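Local coordinates for membrane protein (Acinetobacter baumannii AB307-0294, PDB 5DL5), which probably forms a beta-barrel channel of the OprD porin family in the outer membrane, through which small solutes, antibiotics among them, are taken up, at residues 37-42 / 139-144; 105-110 / 174-179; 321-326 / 418-423. One frame throughout, in Å; residues are numbered along the deposited sequence.

Contact 1. Residues 37-42 / 139-144. With C8E ((hydroxyethyloxy)tri(ethyloxy)octane), chain B.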
loop_
_atom_site.group_PDB
_atom_site.type_symbol
_atom_site.label_atom_id
_atom_site.label_comp_id
_atom_site.label_asym_id
_atom_site.label_seq_id
_atom_site.Cartn_x
_atom_site.Cartn_y
_atom_site.Cartn_z
ATOM N N GLY A 37 -3.823 -13.904 -10.044
ATOM C CA GLY A 37 -4.680 -12.690 -10.116
ATOM C C GLY A 37 -5.321 -12.343 -11.442
ATOM O O GLY A 37 -4.874 -12.712 -12.513
ATOM N N TYR A 38 -6.377 -11.565 -11.319
ATOM C CA TYR A 38 -7.268 -11.144 -12.367
ATOM C C TYR A 38 -7.707 -9.753 -11.970
ATOM O O TYR A 38 -8.248 -9.596 -10.844
ATOM C CB TYR A 38 -8.468 -12.031 -12.254
ATOM C CG TYR A 38 -9.577 -11.783 -13.242
ATOM C CD1 TYR A 38 -10.567 -10.829 -13.008
ATOM C CD2 TYR A 38 -9.692 -12.554 -14.392
ATOM C CE1 TYR A 38 -11.602 -10.618 -13.910
ATOM C CE2 TYR A 38 -10.726 -12.337 -15.308
ATOM C CZ TYR A 38 -11.666 -11.359 -15.042
ATOM O OH TYR A 38 -12.656 -11.161 -15.961
ATOM N N LEU A 39 -7.511 -8.756 -12.838
ATOM C CA LEU A 39 -7.984 -7.417 -12.578
ATOM C C LEU A 39 -8.429 -6.839 -13.919
ATOM O O LEU A 39 -7.654 -6.760 -14.875
ATOM C CB LEU A 39 -6.862 -6.574 -11.950
ATOM C CG LEU A 39 -7.193 -5.201 -11.352
ATOM C CD1 LEU A 39 -6.067 -4.676 -10.367
ATOM C CD2 LEU A 39 -7.583 -4.203 -12.405
ATOM N N THR A 40 -9.688 -6.451 -13.987
ATOM C CA THR A 40 -10.230 -5.807 -15.164
ATOM C C THR A 40 -10.960 -4.511 -14.785
ATOM O O THR A 40 -11.677 -4.425 -13.767
ATOM C CB THR A 40 -11.288 -6.732 -15.880
ATOM O OG1 THR A 40 -12.447 -6.863 -15.058
ATOM C CG2 THR A 40 -10.735 -8.152 -16.208
ATOM N N ARG A 41 -10.884 -3.535 -15.662
ATOM C CA ARG A 41 -11.612 -2.246 -15.566
ATOM C C ARG A 41 -12.277 -1.963 -16.926
ATOM O O ARG A 41 -11.569 -1.810 -17.972
ATOM C CB ARG A 41 -10.600 -1.155 -15.361
ATOM C CG ARG A 41 -9.976 -1.215 -13.973
ATOM C CD ARG A 41 -9.414 0.135 -13.440
ATOM N NE ARG A 41 -8.785 -0.157 -12.148
ATOM C CZ ARG A 41 -7.966 0.643 -11.485
ATOM N NH1 ARG A 41 -7.623 1.762 -11.979
ATOM N NH2 ARG A 41 -7.464 0.274 -10.346
ATOM N N ASP A 42 -13.624 -1.944 -16.916
ATOM C CA ASP A 42 -14.449 -1.604 -18.063
ATOM C C ASP A 42 -14.803 -0.154 -17.970
ATOM O O ASP A 42 -15.393 0.278 -16.975
ATOM C CB ASP A 42 -15.709 -2.456 -18.052
ATOM C CG ASP A 42 -15.372 -3.962 -18.176
ATOM O OD1 ASP A 42 -14.197 -4.348 -18.430
ATOM O OD2 ASP A 42 -16.264 -4.805 -17.973
ATOM N N THR A 139 1.692 -4.225 -2.107
ATOM C CA THR A 139 1.448 -5.622 -1.992
ATOM C C THR A 139 0.014 -5.921 -2.484
ATOM O O THR A 139 -0.466 -6.993 -2.187
ATOM C CB THR A 139 1.586 -6.135 -0.515
ATOM O OG1 THR A 139 0.577 -5.519 0.247
ATOM C CG2 THR A 139 2.995 -5.774 0.144
ATOM N N GLY A 140 -0.639 -5.043 -3.253
ATOM C CA GLY A 140 -2.066 -5.316 -3.687
ATOM C C GLY A 140 -2.209 -5.724 -5.172
ATOM O O GLY A 140 -3.292 -5.554 -5.769
ATOM N N ARG A 141 -1.103 -6.096 -5.807
ATOM C CA ARG A 141 -1.098 -6.547 -7.243
ATOM C C ARG A 141 -0.520 -7.938 -7.305
ATOM O O ARG A 141 -0.859 -8.761 -6.416
ATOM C CB ARG A 141 -0.442 -5.535 -8.245
ATOM C CG ARG A 141 -1.139 -4.180 -8.248
ATOM C CD ARG A 141 -2.561 -4.194 -8.765
ATOM N NE ARG A 141 -3.073 -2.823 -8.832
ATOM C CZ ARG A 141 -3.600 -2.155 -7.810
ATOM N NH1 ARG A 141 -3.708 -2.723 -6.615
ATOM N NH2 ARG A 141 -3.985 -0.880 -7.969
ATOM N N MET A 142 0.329 -8.262 -8.279
ATOM C CA MET A 142 0.808 -9.672 -8.351
ATOM C C MET A 142 1.954 -9.991 -7.396
ATOM O O MET A 142 2.005 -11.090 -6.785
ATOM C CB MET A 142 1.191 -10.062 -9.730
ATOM C CG MET A 142 0.071 -10.119 -10.727
ATOM S SD MET A 142 -1.286 -11.237 -10.364
ATOM C CE MET A 142 -0.396 -12.776 -10.053
ATOM N N VAL A 143 2.857 -9.046 -7.314
ATOM C CA VAL A 143 4.112 -9.227 -6.613
ATOM C C VAL A 143 4.464 -7.930 -5.829
ATOM O O VAL A 143 4.077 -6.862 -6.207
ATOM C CB VAL A 143 5.280 -9.611 -7.577
ATOM C CG1 VAL A 143 5.022 -10.978 -8.172
ATOM C CG2 VAL A 143 5.443 -8.626 -8.736
ATOM N N PRO A 144 5.334 -8.057 -4.817
ATOM C CA PRO A 144 5.659 -6.867 -3.977
ATOM C C PRO A 144 6.619 -5.955 -4.605
ATOM O O PRO A 144 7.457 -6.304 -5.432
ATOM C CB PRO A 144 6.142 -7.461 -2.636
ATOM C CG PRO A 144 6.379 -8.956 -2.906
ATOM C CD PRO A 144 5.816 -9.329 -4.245
HETATM C C6 C8E B . 1.377 1.863 -17.041
HETATM C C7 C8E B . 0.130 0.942 -16.905
HETATM C C8 C8E B . -1.230 1.567 -17.298
HETATM O O9 C8E B . -2.380 1.112 -16.497
HETATM C C10 C8E B . -2.968 2.264 -15.902
HETATM C C11 C8E B . -2.242 2.604 -14.588
HETATM O O12 C8E B . -3.044 3.394 -13.738
HETATM C C13 C8E B . -4.266 2.814 -13.258
HETATM C C14 C8E B . -4.062 2.186 -11.905
HETATM O O15 C8E B . -5.017 2.581 -10.923
HETATM C C16 C8E B . -5.201 3.978 -10.651
HETATM C C17 C8E B . -5.539 4.031 -9.162
HETATM O O18 C8E B . -6.181 2.757 -8.851
HETATM C C19 C8E B . -5.866 2.220 -7.559
HETATM C C20 C8E B . -6.716 0.983 -7.328
HETATM O O21 C8E B . -6.765 0.435 -5.979
#
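Two arginines come close here, NH2 of Arg-41 lying 4.4 Å from NH2 of Arg-141, and a bound detergent chain runs past both. The two like charges each have acceptors. NH1 of Arg-41 donates to ether oxygen O15 of the detergent at 2.9 Å, and its NH2 donates to the next ether, O18, at 3.2 Å. The Arg-41 chain is extended from CG to NE, which carries the guanidinium well off the strand. Its NE forms a salt bridge with Glu-418. Arg-141 instead bends at chi2 (-66°). Its NH1 reaches back to the carbonyl O of Gly-140 at 3.0 Å, from above the carbonyl plane, and its NE donates to Asn-92 O. These bonds fix the rotation of the group. Leu-39 packs alongside the Arg-141 chain, its CD1 3.8 Å from NE of Arg-141. At the other end Met-142 curls at chi2 and chi3 and lays SD against CA of Gly-37 at 3.7 Å, with CE beside the same residue's N. The paired arginines are consistent with the basic lining known from OprD-family channels. Residues 139-144 belong to the loop between strands 135-136 and 146-148, which packs here on strand 29-43. That strand is itself hydrogen-bonded to strand 50-62 along one edge and to strand 416-428 along the other.

Contact 2. Residues 105-110 / 174-179. With C8E ((hydroxyethyloxy)tri(ethyloxy)octane), chain C; PO4 (phosphate ion), chain E.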
loop_
_atom_site.group_PDB
_atom_site.type_symbol
_atom_site.label_atom_id
_atom_site.label_comp_id
_atom_site.label_asym_id
_atom_site.label_seq_id
_atom_site.Cartn_x
_atom_site.Cartn_y
_atom_site.Cartn_z
ATOM N N ASP A 105 5.828 -11.907 -21.227
ATOM C CA ASP A 105 5.277 -13.280 -21.107
ATOM C C ASP A 105 5.582 -13.792 -19.658
ATOM O O ASP A 105 4.809 -14.508 -19.091
ATOM C CB ASP A 105 6.000 -14.221 -22.046
ATOM C CG ASP A 105 5.267 -15.558 -22.132
ATOM O OD1 ASP A 105 4.009 -15.553 -22.287
ATOM O OD2 ASP A 105 5.919 -16.608 -21.931
ATOM N N HIS A 106 6.783 -13.579 -19.166
ATOM C CA HIS A 106 7.226 -14.107 -17.876
ATOM C C HIS A 106 8.303 -13.134 -17.344
ATOM O O HIS A 106 8.894 -12.392 -18.120
ATOM C CB HIS A 106 7.771 -15.553 -17.889
ATOM C CG HIS A 106 8.833 -15.816 -18.945
ATOM N ND1 HIS A 106 10.196 -15.613 -18.729
ATOM C CD2 HIS A 106 8.722 -16.188 -20.230
ATOM C CE1 HIS A 106 10.862 -15.854 -19.847
ATOM N NE2 HIS A 106 10.002 -16.273 -20.751
ATOM N N TRP A 107 8.432 -13.050 -16.033
ATOM C CA TRP A 107 9.417 -12.199 -15.462
ATOM C C TRP A 107 9.775 -12.660 -14.055
ATOM O O TRP A 107 9.015 -13.322 -13.357
ATOM C CB TRP A 107 8.878 -10.712 -15.354
ATOM C CG TRP A 107 7.541 -10.511 -14.615
ATOM C CD1 TRP A 107 7.362 -9.973 -13.385
ATOM C CD2 TRP A 107 6.186 -10.858 -15.095
ATOM N NE1 TRP A 107 5.973 -9.966 -13.034
ATOM C CE2 TRP A 107 5.264 -10.524 -14.080
ATOM C CE3 TRP A 107 5.693 -11.378 -16.285
ATOM C CZ2 TRP A 107 3.886 -10.722 -14.242
ATOM C CZ3 TRP A 107 4.350 -11.580 -16.432
ATOM C CH2 TRP A 107 3.460 -11.243 -15.431
ATOM N N ALA A 108 10.895 -12.141 -13.622
ATOM C CA ALA A 108 11.517 -12.470 -12.376
ATOM C C ALA A 108 12.166 -11.210 -11.789
ATOM O O ALA A 108 12.764 -10.391 -12.522
ATOM C CB ALA A 108 12.554 -13.590 -12.580
ATOM N N ARG A 109 12.070 -11.104 -10.471
ATOM C CA ARG A 109 12.521 -9.920 -9.726
ATOM C C ARG A 109 12.958 -10.350 -8.305
ATOM O O ARG A 109 12.510 -11.368 -7.812
ATOM C CB ARG A 109 11.435 -8.889 -9.577
ATOM C CG ARG A 109 10.700 -8.414 -10.835
ATOM C CD ARG A 109 9.331 -7.889 -10.550
ATOM N NE ARG A 109 9.225 -6.728 -9.682
ATOM C CZ ARG A 109 8.904 -6.757 -8.412
ATOM N NH1 ARG A 109 8.595 -7.884 -7.800
ATOM N NH2 ARG A 109 8.880 -5.605 -7.728
ATOM N N GLY A 110 13.904 -9.610 -7.696
ATOM C CA GLY A 110 14.137 -9.588 -6.246
ATOM C C GLY A 110 15.652 -9.475 -5.971
ATOM O O GLY A 110 16.366 -8.993 -6.807
ATOM N N ASP A 174 5.469 -3.998 -11.426
ATOM C CA ASP A 174 5.382 -4.192 -12.854
ATOM C C ASP A 174 6.608 -3.725 -13.625
ATOM O O ASP A 174 6.501 -3.349 -14.839
ATOM C CB ASP A 174 4.128 -3.442 -13.382
ATOM C CG ASP A 174 4.234 -1.905 -13.246
ATOM O OD1 ASP A 174 5.030 -1.375 -12.422
ATOM O OD2 ASP A 174 3.547 -1.209 -14.023
ATOM N N GLN A 175 7.740 -3.681 -12.919
ATOM C CA GLN A 175 8.963 -3.260 -13.499
ATOM C C GLN A 175 10.011 -4.401 -13.369
ATOM O O GLN A 175 10.133 -5.008 -12.292
ATOM C CB GLN A 175 9.502 -1.968 -12.793
ATOM C CG GLN A 175 8.491 -0.816 -12.718
ATOM C CD GLN A 175 8.271 -0.200 -14.076
ATOM O OE1 GLN A 175 9.181 -0.119 -14.847
ATOM N NE2 GLN A 175 7.027 0.168 -14.383
ATOM N N ILE A 176 10.770 -4.579 -14.452
ATOM C CA ILE A 176 11.953 -5.528 -14.534
ATOM C C ILE A 176 13.296 -4.894 -14.077
ATOM O O ILE A 176 14.129 -5.565 -13.505
ATOM C CB ILE A 176 12.165 -5.958 -16.039
ATOM C CG1 ILE A 176 10.892 -6.575 -16.593
ATOM C CG2 ILE A 176 13.415 -6.813 -16.251
ATOM C CD1 ILE A 176 10.353 -7.629 -15.684
ATOM N N ASN A 177 13.483 -3.614 -14.370
ATOM C CA ASN A 177 14.690 -2.854 -13.966
ATOM C C ASN A 177 14.655 -2.775 -12.483
ATOM O O ASN A 177 13.545 -2.645 -11.896
ATOM C CB ASN A 177 14.570 -1.459 -14.562
ATOM C CG ASN A 177 15.867 -0.646 -14.502
ATOM O OD1 ASN A 177 16.255 -0.024 -13.467
ATOM N ND2 ASN A 177 16.535 -0.593 -15.672
ATOM N N THR A 178 15.823 -2.789 -11.853
ATOM C CA THR A 178 15.900 -2.775 -10.392
ATOM C C THR A 178 15.693 -1.371 -9.758
ATOM O O THR A 178 15.504 -1.281 -8.604
ATOM C CB THR A 178 17.247 -3.323 -9.959
ATOM O OG1 THR A 178 18.252 -2.535 -10.608
ATOM C CG2 THR A 178 17.431 -4.757 -10.536
ATOM N N ASP A 179 15.697 -0.298 -10.508
ATOM C CA ASP A 179 15.439 0.994 -9.975
ATOM C C ASP A 179 14.423 1.696 -10.908
ATOM O O ASP A 179 14.785 2.456 -11.866
ATOM C CB ASP A 179 16.729 1.819 -9.821
ATOM C CG ASP A 179 16.535 3.050 -8.932
ATOM O OD1 ASP A 179 15.470 3.141 -8.290
ATOM O OD2 ASP A 179 17.424 3.973 -8.830
HETATM C C8 C8E C . 12.168 -14.656 -15.633
HETATM O O9 C8E C . 11.374 -15.832 -15.760
HETATM C C10 C8E C . 10.337 -16.040 -14.774
HETATM C C11 C8E C . 9.808 -17.469 -14.810
HETATM O O12 C8E C . 8.946 -17.748 -13.695
HETATM C C13 C8E C . 9.297 -18.922 -12.939
HETATM C C14 C8E C . 8.252 -19.303 -11.883
HETATM O O15 C8E C . 6.973 -19.224 -12.481
HETATM C C16 C8E C . 5.859 -18.956 -11.617
HETATM C C17 C8E C . 5.620 -20.131 -10.714
HETATM O O18 C8E C . 4.236 -20.131 -10.334
HETATM C C19 C8E C . 3.504 -21.105 -11.091
HETATM C C20 C8E C . 3.051 -22.240 -10.254
HETATM O O21 C8E C . 2.071 -22.883 -11.063
HETATM P P PO4 E . 9.236 -12.046 -22.978
HETATM O O1 PO4 E . 10.450 -11.134 -23.140
HETATM O O2 PO4 E . 9.255 -13.228 -23.965
HETATM O O3 PO4 E . 7.972 -11.229 -23.284
HETATM O O4 PO4 E . 9.215 -12.618 -21.553
HETATM O O HOH W 1 14.118 -7.778 -12.329
#
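Trp-107 and Arg-109 stand on strand 106-118 of the OprD-family porin beta-barrel. Both point toward the loop 174-179, which follows strand 160-171 and packs against this wall strand. In the first shell the methyl CD1 of Ile-176 rests on CB of Trp-107 at 3.4 Å. The two side chains run at about a right angle. Next to this apolar contact, NE of Arg-109 donates to the carbonyl O of Gln-175 at 3.3 Å, with the oxygen in the guanidinium plane. The bond is bent, at 136°. The same oxygen also accepts from NE2 of Gln-171, so two donors grip it.

The second shell fixes Arg-109. Its NH1 pairs with Asp-79 in a salt bridge, and its NH2 donates to Pro-144 O. The arginine thus ties its own strand to strand 70-83 and to two loops. Within the loop, OD1 of Asn-177 accepts from N of Asp-179 at 3.0 Å, which makes an Asx turn.

Farther out, the start of the strand and the residue before it bind small molecules on the surface. ND1 of His-106 donates to ether oxygen O9 of a detergent at 3.2 Å. N of Asp-105 donates to O3 of a phosphate, probably from the crystallisation liquor, at 3.0 Å. His-98 NE2 also binds this ion, whose O4 sits 3.8 Å above the centre of the His-106 ring.

Contact 3. Residues 321-326 / 418-423. With C8E ((hydroxyethyloxy)tri(ethyloxy)octane), chain B.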
loop_
_atom_site.group_PDB
_atom_site.type_symbol
_atom_site.label_atom_id
_atom_site.label_comp_id
_atom_site.label_asym_id
_atom_site.label_seq_id
_atom_site.Cartn_x
_atom_site.Cartn_y
_atom_site.Cartn_z
ATOM N N SER A 321 -10.281 4.644 0.639
ATOM C CA SER A 321 -9.263 4.168 -0.275
ATOM C C SER A 321 -9.640 2.767 -0.736
ATOM O O SER A 321 -9.516 1.827 0.037
ATOM C CB SER A 321 -7.881 4.043 0.412
ATOM O OG SER A 321 -6.895 3.778 -0.625
ATOM N N TYR A 322 -10.125 2.669 -1.955
ATOM C CA TYR A 322 -10.539 1.390 -2.579
ATOM C C TYR A 322 -10.014 1.420 -3.993
ATOM O O TYR A 322 -8.830 1.412 -4.148
ATOM C CB TYR A 322 -12.095 1.165 -2.515
ATOM C CG TYR A 322 -12.620 0.992 -1.075
ATOM C CD1 TYR A 322 -12.483 -0.248 -0.412
ATOM C CD2 TYR A 322 -13.149 2.081 -0.358
ATOM C CE1 TYR A 322 -12.862 -0.406 0.921
ATOM C CE2 TYR A 322 -13.538 1.946 0.966
ATOM C CZ TYR A 322 -13.480 0.679 1.570
ATOM O OH TYR A 322 -13.925 0.524 2.852
ATOM N N MET A 323 -10.815 1.546 -5.040
ATOM C CA MET A 323 -10.217 1.710 -6.361
ATOM C C MET A 323 -9.750 3.175 -6.424
ATOM O O MET A 323 -8.618 3.435 -6.728
ATOM C CB MET A 323 -11.144 1.384 -7.500
ATOM C CG MET A 323 -10.428 1.722 -8.816
ATOM S SD MET A 323 -11.498 1.475 -10.207
ATOM C CE MET A 323 -12.651 2.812 -10.054
ATOM N N SER A 324 -10.627 4.148 -6.121
ATOM C CA SER A 324 -10.167 5.525 -5.953
ATOM C C SER A 324 -9.663 5.751 -4.571
ATOM O O SER A 324 -10.149 5.154 -3.610
ATOM C CB SER A 324 -11.330 6.538 -6.223
ATOM O OG SER A 324 -10.948 7.821 -5.846
ATOM N N ASP A 325 -8.688 6.641 -4.433
ATOM C CA ASP A 325 -8.157 6.964 -3.121
ATOM C C ASP A 325 -8.669 8.271 -2.558
ATOM O O ASP A 325 -8.225 8.666 -1.444
ATOM C CB ASP A 325 -6.675 7.042 -3.189
ATOM C CG ASP A 325 -6.046 5.650 -3.385
ATOM O OD1 ASP A 325 -6.410 4.688 -2.694
ATOM O OD2 ASP A 325 -5.131 5.596 -4.174
ATOM N N PHE A 326 -9.539 8.979 -3.260
ATOM C CA PHE A 326 -10.196 10.208 -2.629
ATOM C C PHE A 326 -9.140 11.218 -2.180
ATOM O O PHE A 326 -9.136 11.756 -1.108
ATOM C CB PHE A 326 -11.245 9.841 -1.547
ATOM C CG PHE A 326 -12.402 9.001 -2.146
ATOM C CD1 PHE A 326 -12.265 7.628 -2.340
ATOM C CD2 PHE A 326 -13.565 9.608 -2.615
ATOM C CE1 PHE A 326 -13.279 6.877 -3.008
ATOM C CE2 PHE A 326 -14.617 8.885 -3.236
ATOM C CZ PHE A 326 -14.425 7.518 -3.497
ATOM N N GLU A 418 -14.985 -2.261 -12.037
ATOM C CA GLU A 418 -13.721 -2.941 -11.789
ATOM C C GLU A 418 -14.038 -4.263 -11.147
ATOM O O GLU A 418 -14.845 -4.310 -10.235
ATOM C CB GLU A 418 -12.808 -2.215 -10.820
ATOM C CG GLU A 418 -11.484 -2.995 -10.551
ATOM C CD GLU A 418 -10.445 -2.293 -9.649
ATOM O OE1 GLU A 418 -10.664 -2.155 -8.481
ATOM O OE2 GLU A 418 -9.340 -1.925 -10.112
ATOM N N TRP A 419 -13.395 -5.321 -11.592
ATOM C CA TRP A 419 -13.377 -6.576 -10.789
ATOM C C TRP A 419 -11.941 -6.979 -10.487
ATOM O O TRP A 419 -11.101 -6.892 -11.423
ATOM C CB TRP A 419 -13.944 -7.717 -11.582
ATOM C CG TRP A 419 -15.410 -7.674 -11.676
ATOM C CD1 TRP A 419 -16.128 -7.112 -12.677
ATOM C CD2 TRP A 419 -16.360 -8.313 -10.799
ATOM N NE1 TRP A 419 -17.435 -7.286 -12.447
ATOM C CE2 TRP A 419 -17.635 -8.021 -11.312
ATOM C CE3 TRP A 419 -16.254 -9.084 -9.632
ATOM C CZ2 TRP A 419 -18.823 -8.489 -10.716
ATOM C CZ3 TRP A 419 -17.432 -9.504 -8.985
ATOM C CH2 TRP A 419 -18.706 -9.201 -9.540
ATOM N N ARG A 420 -11.727 -7.539 -9.302
ATOM C CA ARG A 420 -10.429 -8.140 -8.910
ATOM C C ARG A 420 -10.676 -9.434 -8.245
ATOM O O ARG A 420 -11.528 -9.551 -7.362
ATOM C CB ARG A 420 -9.551 -7.355 -7.955
ATOM C CG ARG A 420 -9.373 -5.920 -8.276
ATOM C CD ARG A 420 -8.380 -5.275 -7.285
ATOM N NE ARG A 420 -8.414 -3.870 -7.569
ATOM C CZ ARG A 420 -7.827 -2.910 -6.818
ATOM N NH1 ARG A 420 -7.012 -3.185 -5.771
ATOM N NH2 ARG A 420 -8.051 -1.663 -7.142
ATOM N N ILE A 421 -9.919 -10.448 -8.682
ATOM C CA ILE A 421 -9.987 -11.716 -8.043
ATOM C C ILE A 421 -8.531 -12.199 -7.787
ATOM O O ILE A 421 -7.695 -12.185 -8.794
ATOM C CB ILE A 421 -10.704 -12.711 -8.941
ATOM C CG1 ILE A 421 -12.088 -12.168 -9.324
ATOM C CG2 ILE A 421 -10.780 -14.076 -8.285
ATOM C CD1 ILE A 421 -12.783 -12.959 -10.365
ATOM N N PHE A 422 -8.292 -12.749 -6.565
ATOM C CA PHE A 422 -6.986 -13.199 -6.162
ATOM C C PHE A 422 -7.139 -14.471 -5.391
ATOM O O PHE A 422 -7.846 -14.496 -4.417
ATOM C CB PHE A 422 -6.286 -12.139 -5.280
ATOM C CG PHE A 422 -5.771 -10.960 -6.068
ATOM C CD1 PHE A 422 -4.550 -11.058 -6.818
ATOM C CD2 PHE A 422 -6.454 -9.746 -6.065
ATOM C CE1 PHE A 422 -4.059 -9.978 -7.553
ATOM C CE2 PHE A 422 -5.946 -8.660 -6.834
ATOM C CZ PHE A 422 -4.763 -8.814 -7.624
ATOM N N LEU A 423 -6.483 -15.501 -5.873
ATOM C CA LEU A 423 -6.253 -16.732 -5.156
ATOM C C LEU A 423 -4.799 -16.771 -4.620
ATOM O O LEU A 423 -3.855 -16.751 -5.421
ATOM C CB LEU A 423 -6.442 -17.920 -6.130
ATOM C CG LEU A 423 -6.096 -19.309 -5.630
ATOM C CD1 LEU A 423 -7.008 -19.562 -4.458
ATOM C CD2 LEU A 423 -6.241 -20.427 -6.682
HETATM C C6 C8E B . 1.377 1.863 -17.041
HETATM C C7 C8E B . 0.130 0.942 -16.905
HETATM C C8 C8E B . -1.230 1.567 -17.298
HETATM O O9 C8E B . -2.380 1.112 -16.497
HETATM C C10 C8E B . -2.968 2.264 -15.902
HETATM C C11 C8E B . -2.242 2.604 -14.588
HETATM O O12 C8E B . -3.044 3.394 -13.738
HETATM C C13 C8E B . -4.266 2.814 -13.258
HETATM C C14 C8E B . -4.062 2.186 -11.905
HETATM O O15 C8E B . -5.017 2.581 -10.923
HETATM C C16 C8E B . -5.201 3.978 -10.651
HETATM C C17 C8E B . -5.539 4.031 -9.162
HETATM O O18 C8E B . -6.181 2.757 -8.851
HETATM C C19 C8E B . -5.866 2.220 -7.559
HETATM C C20 C8E B . -6.716 0.983 -7.328
HETATM O O21 C8E B . -6.765 0.435 -5.979
#
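Met-323 and Glu-418 cross obliquely, and this crossing makes most of the contact. CG of Met-323 lies anti to its backbone N (chi1 175°), and the chain turns only at chi3. As a result SD of Met-323 comes to 4.0 Å from CB of Glu-418, while CB of Met-323 lies 3.7 Å from OE1 of Glu-418. The carboxylate sits at the edge of the Arg-420 guanidinium, with OE1 tilted 25° from its plane. NH2 of Arg-420 donates to OE1 of Glu-418 at 3.0 Å, on the syn side, and NE adds a weak bond to it, part of a salt bridge. With Arg-41 as a second charge, this would probably favour the ionised carboxylate. A detergent hydroxyl joins the two segments. Detergent O21 accepts from NH2 of Arg-420 at 2.7 Å, nearly straight at 169°. Detergent O21 donates to the carbonyl O of Tyr-322 at 2.9 Å. The contact holds the long loop between strands 289-300 and 332-341 against the inner side of the porin wall, consistent with a loop that narrows the channel. Glu-376 of strand 371-384 accepts from N of Met-323 and N of Ser-324. Wall strand 416-428 lies between strands 29-43 and 394-404.

Overall arrangement
From the N terminus, strand 29-43 opens contact 1 and strand 106-118 opens contact 2. Contact 1 then closes at 139-144 and contact 2 at 174-179, so the two cross along the chain. They touch through Pro-144 and Val-143, which reach Arg-109. Contact 3 follows in series, from the loop at 321-326 to the last strand. Its strand partner, 418-423, pairs with 37-42, where the first and last barrel strands meet. Contacts 1 and 3, about 8 Å apart between centres, therefore share one patch of wall and one detergent. The centres of contacts 2 and 3 are about 23 Å apart. Each contact sets a loop against a barrel strand.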